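Local coordinates for protein oxidoreductase, short-chain dehydrogenase/reductase family (Aeromonas hydrophila subsp. hydrophila, PDB 3L6E) that probably acts as a nucleotide-dependent oxidoreductase of the short-chain dehydrogenase/reductase family, possibly reducing 3-dehydrosphinganine in sphingolipid metabolism, at residues Gln118-Arg126 against Leu162-Leu171; Arg172-Gly180 against His218-Arg226. All blocks are in the same frame, centred on the assembly; numbering follows the deposited sequence.

Contact 1: residues Gln118-Arg126 against Leu162-Leu171; sequences QTVRLIGER and LRAELKDSPL. Unlike the reference sequence in segment 118-126: Glu125 (reference Asp), Arg126 (reference Lys). Unlike the reference sequence in segment 162-171: Asp168 (reference Gly).
The Leu171 side chain lies against the end of helix 98-123 and Gly124 after it, over Thr119, Val120 and Ile123. Its CG stands anti to the backbone N (chi1 179°), which directs the branched end toward the helix, and chi2 (53°) sets the two methyls. CD2 rests on main-chain atoms, 3.8 Å from Val120 CA and 3.9 Å from Gly124 CA. CD1 meets the end of Ile123, with CD1 to CD1 at 4.0 Å. Those two side chains cross at about a right angle.

Val120 CG2 reaches Leu166 CD1, just past helix 145-165, at 4.1 Å, and Leu162 CD2 within the helix is farther off at 4.4 Å. At the other end, Pro170 brings CG up to two main-chain oxygens. This CG is 3.2 Å from Glu125 O and 3.4 Å from Gly124 O. The contact across the segments is mostly apolar. The polar end of Thr119 turns back into its own helix, where OG1 bonds to Val115 O.

Leu166 to Ser169 form a type II turn that leads from helix 145-165 into strand 171-181. The contact therefore packs the C-terminal end of helix 98-123 against the connection from helix 145-165 to strand 171-181. Leu122 touches Phe68 and Val72 of helix 61-75, while Leu162 and Leu166 rest on Leu173 of strand 171-181.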
ATOM      1  N   GLN A 118       2.655  -8.149  23.506  1.00 27.32           N
ATOM      2  CA  GLN A 118       1.798  -9.302  23.703  1.00 28.65           C
ATOM      3  C   GLN A 118       1.766 -10.186  22.431  1.00 28.74           C
ATOM      4  O   GLN A 118       1.741 -11.407  22.528  1.00 28.78           O
ATOM      5  CB  GLN A 118       0.401  -8.834  24.140  1.00 29.34           C
ATOM      6  CG  GLN A 118      -0.581  -9.930  24.529  1.00 30.83           C
ATOM      7  CD  GLN A 118      -0.355 -10.524  25.912  1.00 30.46           C
ATOM      8  OE1 GLN A 118      -0.661 -11.697  26.138  1.00 31.55           O
ATOM      9  NE2 GLN A 118       0.171  -9.724  26.846  1.00 31.24           N
ATOM     10  N   THR A 119       1.801  -9.564  21.251  1.00 28.85           N
ATOM     11  CA  THR A 119       1.835 -10.292  19.958  1.00 28.09           C
ATOM     12  C   THR A 119       3.174 -10.990  19.698  1.00 27.25           C
ATOM     13  O   THR A 119       3.210 -12.096  19.164  1.00 27.21           O
ATOM     14  CB  THR A 119       1.510  -9.346  18.762  1.00 28.21           C
ATOM     15  OG1 THR A 119       0.246  -8.707  18.989  1.00 20.60           O
ATOM     16  CG2 THR A 119       1.469 -10.118  17.428  1.00 20.07           C
ATOM     17  N   VAL A 120       4.269 -10.330  20.050  1.00 27.01           N
ATOM     18  CA  VAL A 120       5.600 -10.926  19.942  1.00 27.28           C
ATOM     19  C   VAL A 120       5.639 -12.178  20.837  1.00 27.85           C
ATOM     20  O   VAL A 120       6.010 -13.273  20.405  1.00 27.42           O
ATOM     21  CB  VAL A 120       6.706  -9.915  20.360  1.00 27.31           C
ATOM     22  CG1 VAL A 120       8.083 -10.572  20.394  1.00 21.49           C
ATOM     23  CG2 VAL A 120       6.718  -8.681  19.441  1.00 21.23           C
ATOM     24  N   ARG A 121       5.202 -12.003  22.076  1.00 28.47           N
ATOM     25  CA  ARG A 121       5.131 -13.096  23.030  1.00 29.69           C
ATOM     26  C   ARG A 121       4.309 -14.275  22.485  1.00 29.11           C
ATOM     27  O   ARG A 121       4.784 -15.422  22.479  1.00 28.81           O
ATOM     28  CB  ARG A 121       4.562 -12.572  24.353  1.00 30.94           C
ATOM     29  CG  ARG A 121       4.193 -13.658  25.353  1.00 54.43           C
ATOM     30  CD  ARG A 121       3.448 -13.052  26.539  1.00 33.12           C
ATOM     31  NE  ARG A 121       1.991 -13.189  26.409  1.00 54.60           N
ATOM     32  CZ  ARG A 121       1.317 -14.323  26.611  1.00 34.58           C
ATOM     33  NH1 ARG A 121       1.955 -15.450  26.942  1.00 54.67           N
ATOM     34  NH2 ARG A 121      -0.006 -14.333  26.478  1.00 54.85           N
ATOM     35  N   LEU A 122       3.096 -13.980  22.007  1.00 28.23           N
ATOM     36  CA  LEU A 122       2.158 -15.019  21.556  1.00 27.08           C
ATOM     37  C   LEU A 122       2.557 -15.731  20.265  1.00 26.27           C
ATOM     38  O   LEU A 122       2.515 -16.964  20.188  1.00 26.41           O
ATOM     39  CB  LEU A 122       0.751 -14.444  21.387  1.00 26.59           C
ATOM     40  CG  LEU A 122      -0.175 -14.567  22.592  1.00 41.08           C
ATOM     41  CD1 LEU A 122      -1.468 -13.802  22.297  1.00 25.84           C
ATOM     42  CD2 LEU A 122      -0.457 -16.042  22.937  1.00 25.40           C
ATOM     43  N   ILE A 123       2.927 -14.958  19.247  1.00 25.26           N
ATOM     44  CA  ILE A 123       3.157 -15.520  17.923  1.00 25.14           C
ATOM     45  C   ILE A 123       4.503 -15.129  17.291  1.00 26.32           C
ATOM     46  O   ILE A 123       4.704 -15.290  16.088  1.00 26.58           O
ATOM     47  CB  ILE A 123       1.950 -15.264  16.957  1.00 24.50           C
ATOM     48  CG1 ILE A 123       1.665 -13.758  16.786  1.00 19.98           C
ATOM     49  CG2 ILE A 123       0.704 -15.978  17.457  1.00 18.89           C
ATOM     50  CD1 ILE A 123       0.728 -13.429  15.577  1.00 24.42           C
ATOM     51  N   GLY A 124       5.429 -14.642  18.108  1.00 27.48           N
ATOM     52  CA  GLY A 124       6.766 -14.285  17.618  1.00 28.45           C
ATOM     53  C   GLY A 124       7.535 -15.464  17.035  1.00 28.76           C
ATOM     54  O   GLY A 124       8.250 -15.321  16.051  1.00 28.53           O
ATOM     55  N   GLU A 125       7.376 -16.639  17.624  1.00 29.69           N
ATOM     56  CA  GLU A 125       8.072 -17.821  17.107  1.00 31.05           C
ATOM     57  C   GLU A 125       7.291 -18.559  16.028  1.00 31.28           C
ATOM     58  O   GLU A 125       7.868 -19.055  15.069  1.00 31.17           O
ATOM     59  CB  GLU A 125       8.476 -18.763  18.240  1.00 32.08           C
ATOM     60  CG  GLU A 125       9.468 -18.112  19.199  1.00 52.24           C
ATOM     61  CD  GLU A 125      10.485 -19.083  19.749  1.00 33.37           C
ATOM     62  OE1 GLU A 125      11.095 -19.834  18.948  1.00 52.56           O
ATOM     63  OE2 GLU A 125      10.688 -19.087  20.985  1.00 52.47           O
ATOM     64  N   ARG A 126       5.972 -18.603  16.177  1.00 31.89           N
ATOM     65  CA  ARG A 126       5.107 -19.308  15.240  1.00 31.97           C
ATOM     66  C   ARG A 126       4.959 -18.559  13.911  1.00 31.73           C
ATOM     67  O   ARG A 126       4.809 -19.171  12.851  1.00 32.11           O
ATOM     68  CB  ARG A 126       3.751 -19.539  15.887  1.00 32.61           C
ATOM     69  CG  ARG A 126       2.817 -20.398  15.082  1.00 56.79           C
ATOM     70  CD  ARG A 126       1.543 -20.613  15.844  1.00 34.11           C
ATOM     71  NE  ARG A 126       0.430 -20.848  14.938  1.00 57.33           N
ATOM     72  CZ  ARG A 126      -0.376 -19.896  14.492  1.00 34.18           C
ATOM     73  NH1 ARG A 126      -0.202 -18.636  14.877  1.00 57.69           N
ATOM     74  NH2 ARG A 126      -1.361 -20.202  13.659  1.00 57.50           N
ATOM     75  N   LEU A 162      10.751  -1.722  16.053  1.00 27.75           N
ATOM     76  CA  LEU A 162      10.419  -3.088  16.432  1.00 27.49           C
ATOM     77  C   LEU A 162      10.552  -4.030  15.238  1.00 27.61           C
ATOM     78  O   LEU A 162      11.030  -5.164  15.384  1.00 26.42           O
ATOM     79  CB  LEU A 162       9.008  -3.177  17.022  1.00 27.35           C
ATOM     80  CG  LEU A 162       8.529  -4.562  17.478  1.00 19.44           C
ATOM     81  CD1 LEU A 162       9.521  -5.180  18.481  1.00 27.08           C
ATOM     82  CD2 LEU A 162       7.153  -4.472  18.091  1.00 27.11           C
ATOM     83  N   ARG A 163      10.127  -3.566  14.057  1.00 28.70           N
ATOM     84  CA  ARG A 163      10.207  -4.410  12.859  1.00 29.36           C
ATOM     85  C   ARG A 163      11.637  -4.705  12.420  1.00 30.07           C
ATOM     86  O   ARG A 163      11.926  -5.826  11.995  1.00 30.12           O
ATOM     87  CB  ARG A 163       9.348  -3.904  11.700  1.00 29.76           C
ATOM     88  CG  ARG A 163       9.726  -2.563  11.115  1.00 28.82           C
ATOM     89  CD  ARG A 163       9.550  -2.519   9.600  1.00 30.93           C
ATOM     90  NE  ARG A 163       8.201  -2.862   9.156  1.00 27.46           N
ATOM     91  CZ  ARG A 163       7.417  -2.060   8.429  1.00 31.47           C
ATOM     92  NH1 ARG A 163       6.220  -2.472   8.058  1.00 26.94           N
ATOM     93  NH2 ARG A 163       7.825  -0.858   8.062  1.00 26.28           N
ATOM     94  N   ALA A 164      12.526  -3.717  12.536  1.00 30.58           N
ATOM     95  CA  ALA A 164      13.940  -3.922  12.218  1.00 31.77           C
ATOM     96  C   ALA A 164      14.599  -4.896  13.212  1.00 32.91           C
ATOM     97  O   ALA A 164      15.545  -5.614  12.868  1.00 33.10           O
ATOM     98  CB  ALA A 164      14.686  -2.594  12.184  1.00 31.53           C
ATOM     99  N   GLU A 165      14.084  -4.903  14.438  1.00 33.47           N
ATOM    100  CA  GLU A 165      14.500  -5.826  15.484  1.00 34.29           C
ATOM    101  C   GLU A 165      13.971  -7.236  15.201  1.00 34.71           C
ATOM    102  O   GLU A 165      14.621  -8.226  15.528  1.00 34.90           O
ATOM    103  CB  GLU A 165      13.975  -5.306  16.821  1.00 34.98           C
ATOM    104  CG  GLU A 165      14.174  -6.194  18.030  1.00 49.44           C
ATOM    105  CD  GLU A 165      13.381  -5.701  19.229  1.00 36.28           C
ATOM    106  OE1 GLU A 165      12.878  -6.550  20.005  1.00 49.58           O
ATOM    107  OE2 GLU A 165      13.251  -4.465  19.388  1.00 49.43           O
ATOM    108  N   LEU A 166      12.790  -7.316  14.586  1.00 35.18           N
ATOM    109  CA  LEU A 166      12.173  -8.599  14.248  1.00 34.81           C
ATOM    110  C   LEU A 166      12.492  -9.077  12.828  1.00 35.68           C
ATOM    111  O   LEU A 166      11.859 -10.005  12.327  1.00 35.29           O
ATOM    112  CB  LEU A 166      10.660  -8.565  14.483  1.00 33.86           C
ATOM    113  CG  LEU A 166      10.113  -8.380  15.904  1.00 36.70           C
ATOM    114  CD1 LEU A 166       8.598  -8.281  15.855  1.00 33.02           C
ATOM    115  CD2 LEU A 166      10.557  -9.491  16.866  1.00 33.19           C
ATOM    116  N   LYS A 167      13.480  -8.455  12.185  1.00 37.42           N
ATOM    117  CA  LYS A 167      14.040  -8.993  10.947  1.00 39.07           C
ATOM    118  C   LYS A 167      14.351 -10.478  11.149  1.00 39.95           C
ATOM    119  O   LYS A 167      14.853 -10.871  12.213  1.00 39.79           O
ATOM    120  CB  LYS A 167      15.336  -8.266  10.577  1.00 40.11           C
ATOM    121  CG  LYS A 167      15.228  -7.270   9.426  1.00 53.44           C
ATOM    122  CD  LYS A 167      16.393  -7.429   8.434  1.00 40.79           C
ATOM    123  CE  LYS A 167      17.646  -6.642   8.823  1.00 53.61           C
ATOM    124  NZ  LYS A 167      18.466  -7.299   9.875  1.00 40.63           N
ATOM    125  N   ASP A 168      14.042 -11.293  10.141  1.00 40.97           N
ATOM    126  CA  ASP A 168      14.373 -12.731  10.149  1.00 42.03           C
ATOM    127  C   ASP A 168      13.506 -13.565  11.096  1.00 41.77           C
ATOM    128  O   ASP A 168      13.732 -14.771  11.255  1.00 42.16           O
ATOM    129  CB  ASP A 168      15.852 -12.955  10.503  1.00 43.32           C
ATOM    130  CG  ASP A 168      16.793 -12.194   9.599  1.00 47.83           C
ATOM    131  OD1 ASP A 168      16.738 -12.408   8.373  1.00 44.10           O
ATOM    132  OD2 ASP A 168      17.599 -11.392  10.122  1.00 44.12           O
ATOM    133  N   SER A 169      12.535 -12.919  11.735  1.00 40.96           N
ATOM    134  CA  SER A 169      11.591 -13.599  12.615  1.00 39.80           C
ATOM    135  C   SER A 169      10.288 -13.765  11.848  1.00 38.57           C
ATOM    136  O   SER A 169       9.873 -12.855  11.129  1.00 38.68           O
ATOM    137  CB  SER A 169      11.385 -12.797  13.907  1.00 39.86           C
ATOM    138  OG  SER A 169      10.230 -13.204  14.619  1.00 49.15           O
ATOM    139  N   PRO A 170       9.634 -14.931  11.993  1.00 36.81           N
ATOM    140  CA  PRO A 170       8.438 -15.210  11.195  1.00 35.50           C
ATOM    141  C   PRO A 170       7.284 -14.223  11.416  1.00 34.02           C
ATOM    142  O   PRO A 170       6.280 -14.278  10.705  1.00 34.13           O
ATOM    143  CB  PRO A 170       8.043 -16.626  11.633  1.00 35.51           C
ATOM    144  CG  PRO A 170       8.698 -16.812  12.973  1.00 33.44           C
ATOM    145  CD  PRO A 170       9.977 -16.055  12.887  1.00 36.10           C
ATOM    146  N   LEU A 171       7.422 -13.325  12.384  1.00 32.24           N
ATOM    147  CA  LEU A 171       6.362 -12.350  12.633  1.00 30.53           C
ATOM    148  C   LEU A 171       6.572 -11.110  11.762  1.00 29.91           C
ATOM    149  O   LEU A 171       7.643 -10.499  11.782  1.00 30.35           O
ATOM    150  CB  LEU A 171       6.279 -12.011  14.123  1.00 29.27           C
ATOM    151  CG  LEU A 171       5.272 -10.986  14.659  1.00 22.74           C
ATOM    152  CD1 LEU A 171       3.847 -11.288  14.224  1.00 28.32           C
ATOM    153  CD2 LEU A 171       5.372 -10.953  16.175  1.00 28.37           C
TER

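Contact 2: residues Arg172-Gly180 against His218-Arg226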
ATOM      1  N   ARG A 172       5.556 -10.768  10.976  1.00 28.90           N
ATOM      2  CA  ARG A 172       5.659  -9.675  10.001  1.00 28.06           C
ATOM      3  C   ARG A 172       4.970  -8.424  10.527  1.00 26.23           C
ATOM      4  O   ARG A 172       3.862  -8.517  11.025  1.00 26.29           O
ATOM      5  CB  ARG A 172       5.013 -10.089   8.673  1.00 28.60           C
ATOM      6  CG  ARG A 172       5.844 -11.045   7.840  1.00 39.15           C
ATOM      7  CD  ARG A 172       5.014 -11.792   6.789  1.00 29.86           C
ATOM      8  NE  ARG A 172       5.783 -12.916   6.237  1.00 39.65           N
ATOM      9  CZ  ARG A 172       5.292 -13.875   5.452  1.00 31.05           C
ATOM     10  NH1 ARG A 172       4.009 -13.881   5.098  1.00 40.03           N
ATOM     11  NH2 ARG A 172       6.089 -14.840   5.011  1.00 39.84           N
ATOM     12  N   LEU A 173       5.619  -7.264  10.412  1.00 24.47           N
ATOM     13  CA  LEU A 173       4.977  -6.003  10.787  1.00 22.53           C
ATOM     14  C   LEU A 173       4.524  -5.250   9.554  1.00 21.73           C
ATOM     15  O   LEU A 173       5.301  -5.016   8.625  1.00 21.53           O
ATOM     16  CB  LEU A 173       5.834  -5.142  11.753  1.00 21.79           C
ATOM     17  CG  LEU A 173       5.587  -5.425  13.252  1.00 22.88           C
ATOM     18  CD1 LEU A 173       5.831  -6.904  13.560  1.00 21.41           C
ATOM     19  CD2 LEU A 173       6.421  -4.537  14.227  1.00 21.77           C
ATOM     20  N   VAL A 174       3.228  -4.933   9.557  1.00 21.19           N
ATOM     21  CA  VAL A 174       2.554  -4.203   8.488  1.00 20.72           C
ATOM     22  C   VAL A 174       1.949  -2.926   9.086  1.00 19.69           C
ATOM     23  O   VAL A 174       1.219  -2.971  10.083  1.00 18.89           O
ATOM     24  CB  VAL A 174       1.456  -5.055   7.799  1.00 20.72           C
ATOM     25  CG1 VAL A 174       0.746  -4.246   6.699  1.00 11.54           C
ATOM     26  CG2 VAL A 174       2.062  -6.377   7.191  1.00 11.57           C
ATOM     27  N   ASN A 175       2.295  -1.792   8.498  1.00 19.55           N
ATOM     28  CA  ASN A 175       1.805  -0.503   8.987  1.00 20.06           C
ATOM     29  C   ASN A 175       0.851   0.128   7.961  1.00 18.69           C
ATOM     30  O   ASN A 175       1.207   0.277   6.819  1.00 18.86           O
ATOM     31  CB  ASN A 175       2.978   0.422   9.287  1.00 22.01           C
ATOM     32  CG  ASN A 175       3.838  -0.062  10.437  1.00 26.75           C
ATOM     33  OD1 ASN A 175       3.379  -0.750  11.355  1.00 23.70           O
ATOM     34  ND2 ASN A 175       5.102   0.318  10.403  1.00 24.32           N
ATOM     35  N   LEU A 176      -0.357   0.480   8.375  1.00 18.22           N
ATOM     36  CA  LEU A 176      -1.386   0.951   7.448  1.00 18.13           C
ATOM     37  C   LEU A 176      -1.797   2.384   7.809  1.00 18.96           C
ATOM     38  O   LEU A 176      -2.062   2.663   8.967  1.00 18.17           O
ATOM     39  CB  LEU A 176      -2.616   0.030   7.505  1.00 17.28           C
ATOM     40  CG  LEU A 176      -2.341  -1.488   7.441  1.00 26.36           C
ATOM     41  CD1 LEU A 176      -3.505  -2.295   7.969  1.00 18.43           C
ATOM     42  CD2 LEU A 176      -1.969  -1.952   6.052  1.00 16.72           C
ATOM     43  N   TYR A 177      -1.863   3.259   6.798  1.00 19.10           N
ATOM     44  CA  TYR A 177      -2.083   4.686   6.993  1.00 20.66           C
ATOM     45  C   TYR A 177      -3.289   5.240   6.214  1.00 20.90           C
ATOM     46  O   TYR A 177      -3.135   5.753   5.109  1.00 22.42           O
ATOM     47  CB  TYR A 177      -0.817   5.449   6.585  1.00 20.74           C
ATOM     48  CG  TYR A 177       0.433   5.012   7.314  1.00 23.43           C
ATOM     49  CD1 TYR A 177       1.116   3.817   6.956  1.00 21.10           C
ATOM     50  CD2 TYR A 177       0.958   5.791   8.337  1.00 20.85           C
ATOM     51  CE1 TYR A 177       2.287   3.437   7.617  1.00 23.16           C
ATOM     52  CE2 TYR A 177       2.119   5.430   9.002  1.00 22.97           C
ATOM     53  CZ  TYR A 177       2.788   4.258   8.638  1.00 21.79           C
ATOM     54  OH  TYR A 177       3.927   3.900   9.334  1.00 23.82           O
ATOM     55  N   PRO A 178      -4.490   5.086   6.754  1.00 20.89           N
ATOM     56  CA  PRO A 178      -5.657   5.755   6.171  1.00 22.50           C
ATOM     57  C   PRO A 178      -5.660   7.207   6.610  1.00 24.39           C
ATOM     58  O   PRO A 178      -5.897   7.462   7.781  1.00 24.98           O
ATOM     59  CB  PRO A 178      -6.849   5.070   6.858  1.00 22.19           C
ATOM     60  CG  PRO A 178      -6.274   4.056   7.815  1.00 34.91           C
ATOM     61  CD  PRO A 178      -4.824   4.363   7.992  1.00 21.20           C
ATOM     62  N   SER A 179      -5.390   8.135   5.699  1.00 25.81           N
ATOM     63  CA  SER A 179      -5.445   9.569   6.005  1.00 27.53           C
ATOM     64  C   SER A 179      -6.730  10.187   5.498  1.00 30.29           C
ATOM     65  O   SER A 179      -6.947  10.279   4.285  1.00 29.81           O
ATOM     66  CB  SER A 179      -4.275  10.313   5.369  1.00 26.77           C
ATOM     67  OG  SER A 179      -3.125  10.233   6.179  1.00 41.06           O
ATOM     68  N   GLY A 180      -7.578  10.620   6.427  1.00 32.79           N
ATOM     69  CA  GLY A 180      -8.780  11.371   6.066  1.00 34.69           C
ATOM     70  C   GLY A 180     -10.065  10.666   6.441  1.00 36.71           C
ATOM     71  O   GLY A 180     -11.075  10.785   5.740  1.00 37.01           O
ATOM     72  N   HIS A 218       4.719  -9.860   0.735  1.00 21.88           N
ATOM     73  CA  HIS A 218       3.595  -9.244   1.427  1.00 22.35           C
ATOM     74  C   HIS A 218       3.748  -7.730   1.375  1.00 21.20           C
ATOM     75  O   HIS A 218       4.820  -7.223   1.087  1.00 21.18           O
ATOM     76  CB  HIS A 218       3.551  -9.696   2.898  1.00 22.89           C
ATOM     77  CG  HIS A 218       4.762  -9.293   3.688  1.00 24.99           C
ATOM     78  ND1 HIS A 218       6.024  -9.772   3.410  1.00 23.82           N
ATOM     79  CD2 HIS A 218       4.902  -8.459   4.751  1.00 23.93           C
ATOM     80  CE1 HIS A 218       6.892  -9.243   4.255  1.00 24.19           C
ATOM     81  NE2 HIS A 218       6.236  -8.453   5.086  1.00 24.39           N
ATOM     82  N   VAL A 219       2.668  -7.019   1.684  1.00 20.70           N
ATOM     83  CA  VAL A 219       2.687  -5.559   1.787  1.00 20.25           C
ATOM     84  C   VAL A 219       3.236  -5.193   3.163  1.00 19.45           C
ATOM     85  O   VAL A 219       2.776  -5.714   4.164  1.00 18.86           O
ATOM     86  CB  VAL A 219       1.247  -4.995   1.619  1.00 20.05           C
ATOM     87  CG1 VAL A 219       1.128  -3.558   2.186  1.00 19.63           C
ATOM     88  CG2 VAL A 219       0.842  -5.059   0.177  1.00 20.24           C
ATOM     89  N   THR A 220       4.217  -4.299   3.210  1.00 19.74           N
ATOM     90  CA  THR A 220       4.796  -3.877   4.480  1.00 19.35           C
ATOM     91  C   THR A 220       4.193  -2.559   4.975  1.00 19.66           C
ATOM     92  O   THR A 220       4.101  -2.332   6.179  1.00 19.89           O
ATOM     93  CB  THR A 220       6.329  -3.741   4.391  1.00 19.23           C
ATOM     94  OG1 THR A 220       6.664  -2.862   3.313  1.00 21.50           O
ATOM     95  CG2 THR A 220       7.020  -5.138   4.171  1.00 21.14           C
ATOM     96  N   ASP A 221       3.778  -1.704   4.038  1.00 20.00           N
ATOM     97  CA  ASP A 221       3.243  -0.377   4.361  1.00 20.51           C
ATOM     98  C   ASP A 221       2.208   0.039   3.333  1.00 20.20           C
ATOM     99  O   ASP A 221       2.417  -0.104   2.125  1.00 19.71           O
ATOM    100  CB  ASP A 221       4.357   0.702   4.435  1.00 20.32           C
ATOM    101  CG  ASP A 221       5.583   0.237   5.222  1.00 32.93           C
ATOM    102  OD1 ASP A 221       5.691   0.506   6.451  1.00 20.06           O
ATOM    103  OD2 ASP A 221       6.447  -0.405   4.590  1.00 21.33           O
ATOM    104  N   LEU A 222       1.098   0.577   3.818  1.00 20.32           N
ATOM    105  CA  LEU A 222       0.012   0.999   2.934  1.00 20.03           C
ATOM    106  C   LEU A 222      -0.502   2.398   3.300  1.00 18.61           C
ATOM    107  O   LEU A 222      -0.978   2.601   4.384  1.00 17.95           O
ATOM    108  CB  LEU A 222      -1.145  -0.004   3.002  1.00 20.28           C
ATOM    109  CG  LEU A 222      -2.357   0.267   2.115  1.00 20.75           C
ATOM    110  CD1 LEU A 222      -2.042   0.050   0.631  1.00 21.26           C
ATOM    111  CD2 LEU A 222      -3.574  -0.553   2.544  1.00 21.47           C
ATOM    112  N   PHE A 223      -0.414   3.339   2.366  1.00 18.79           N
ATOM    113  CA  PHE A 223      -0.861   4.706   2.587  1.00 18.86           C
ATOM    114  C   PHE A 223      -2.107   4.964   1.747  1.00 18.90           C
ATOM    115  O   PHE A 223      -2.081   4.818   0.532  1.00 18.60           O
ATOM    116  CB  PHE A 223       0.258   5.707   2.243  1.00 18.67           C
ATOM    117  CG  PHE A 223       1.466   5.601   3.138  1.00 18.94           C
ATOM    118  CD1 PHE A 223       2.410   4.592   2.946  1.00 19.05           C
ATOM    119  CD2 PHE A 223       1.659   6.505   4.181  1.00 18.52           C
ATOM    120  CE1 PHE A 223       3.533   4.486   3.774  1.00 18.47           C
ATOM    121  CE2 PHE A 223       2.759   6.405   5.015  1.00 18.99           C
ATOM    122  CZ  PHE A 223       3.711   5.394   4.808  1.00 19.13           C
ATOM    123  N   ILE A 224      -3.207   5.305   2.406  1.00 19.46           N
ATOM    124  CA  ILE A 224      -4.451   5.638   1.699  1.00 20.30           C
ATOM    125  C   ILE A 224      -4.788   7.101   1.926  1.00 21.43           C
ATOM    126  O   ILE A 224      -4.777   7.559   3.062  1.00 20.82           O
ATOM    127  CB  ILE A 224      -5.638   4.790   2.200  1.00 19.77           C
ATOM    128  CG1 ILE A 224      -5.288   3.298   2.195  1.00 20.36           C
ATOM    129  CG2 ILE A 224      -6.891   5.042   1.347  1.00 21.50           C
ATOM    130  CD1 ILE A 224      -6.169   2.514   3.137  1.00 19.20           C
ATOM    131  N   GLY A 225      -5.112   7.825   0.851  1.00 23.81           N
ATOM    132  CA  GLY A 225      -5.509   9.240   0.956  1.00 25.35           C
ATOM    133  C   GLY A 225      -6.893   9.507   0.394  1.00 27.44           C
ATOM    134  O   GLY A 225      -7.391   8.737  -0.425  1.00 26.19           O
ATOM    135  N   ARG A 226      -7.507  10.610   0.840  1.00 30.62           N
ATOM    136  CA  ARG A 226      -8.805  11.064   0.326  1.00 33.67           C
ATOM    137  C   ARG A 226      -8.786  11.360  -1.169  1.00 34.15           C
ATOM    138  O   ARG A 226      -7.761  11.748  -1.722  1.00 33.74           O
ATOM    139  CB  ARG A 226      -9.280  12.318   1.058  1.00 35.92           C
ATOM    140  CG  ARG A 226      -9.776  12.093   2.483  1.00 44.19           C
ATOM    141  CD  ARG A 226     -10.759  13.199   2.937  1.00 38.60           C
ATOM    142  NE  ARG A 226     -10.333  14.548   2.559  1.00 44.64           N
ATOM    143  CZ  ARG A 226      -9.462  15.298   3.237  1.00 40.29           C
ATOM    144  NH1 ARG A 226      -8.894  14.843   4.353  1.00 44.90           N
ATOM    145  NH2 ARG A 226      -9.148  16.517   2.790  1.00 44.73           N
TER
HETATM  146  O   HOH W   1       6.707  -7.057   7.253  1.00 36.78           O
HETATM  147  O   HOH W   2       5.832   2.489   8.323  1.00 27.19           O
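Tyr177 and Phe223 have nearly the same chi1, -56° and -65°, with CG anti to the carbonyl carbon in each. Their side chains therefore run side by side and point the same way. The rings form an offset stack, with centroids 4.2 Å apart and planes at 6°. They sit on neighbouring parallel strands of the Rossmann-type sheet of a short-chain dehydrogenase.

The backbones are joined by five hydrogen bonds in the parallel pattern. Asn175 and Tyr177 each use both N and O, to Thr220 and Leu222 and to Leu222 and Ile224. Ser179 N closes the series on Ile224 O at 2.8 Å. On the face opposite the rings, Leu176 CD2 packs 3.7 Å from Leu222 CB. Helix 200-210 covers this side through Met207, Ala210 and Tyr206. On the face that carries Tyr177 and Phe223, Arg156 of helix 145-165 touches both side chains.

At the start of the strands, His218 lies under the extended chain of Arg172. Arg172 CD stands 3.8 Å from the His218 ring centroid, almost on the ring normal, in a CH-pi contact. The imidazole is held at both nitrogens: NE2 shares a hydrogen bond with a water, and that water donates to Leu173 O, while ND1 bonds to Asn227 of the second subunit. Strand 217-226 pairs antiparallel with a strand of that subunit, so the sheet continues through the dimer.

A second water joins the ring end to an acid. Tyr177 OH donates to it at 2.6 Å, and it donates in turn to Asp221 OD1 at 2.7 Å. Asp221 OD2 accepts from Thr220 OG1 at 2.8 Å.

Contact 1 and contact 2 have centres about 19 Å apart and follow each other along the chain. The segment 162-171 ends where strand segment 172-180 begins. Arg163 reaches from helix 145-165 to both strands of contact 2. Its NH1 is 2.8 Å from Leu173 O and 2.8 Å from Thr220 O, both probable hydrogen bonds. Its NH2 makes a salt bridge to Asp221 OD1, so one guanidinium ties the helix to both strands. Leu166 CD1 also packs on Leu173 CD1 at 3.8 Å. Contact 1 packs the end of helix 98-123 on the connection into strand 171-181; contact 2 pairs that strand with 217-226, which meets the second subunit.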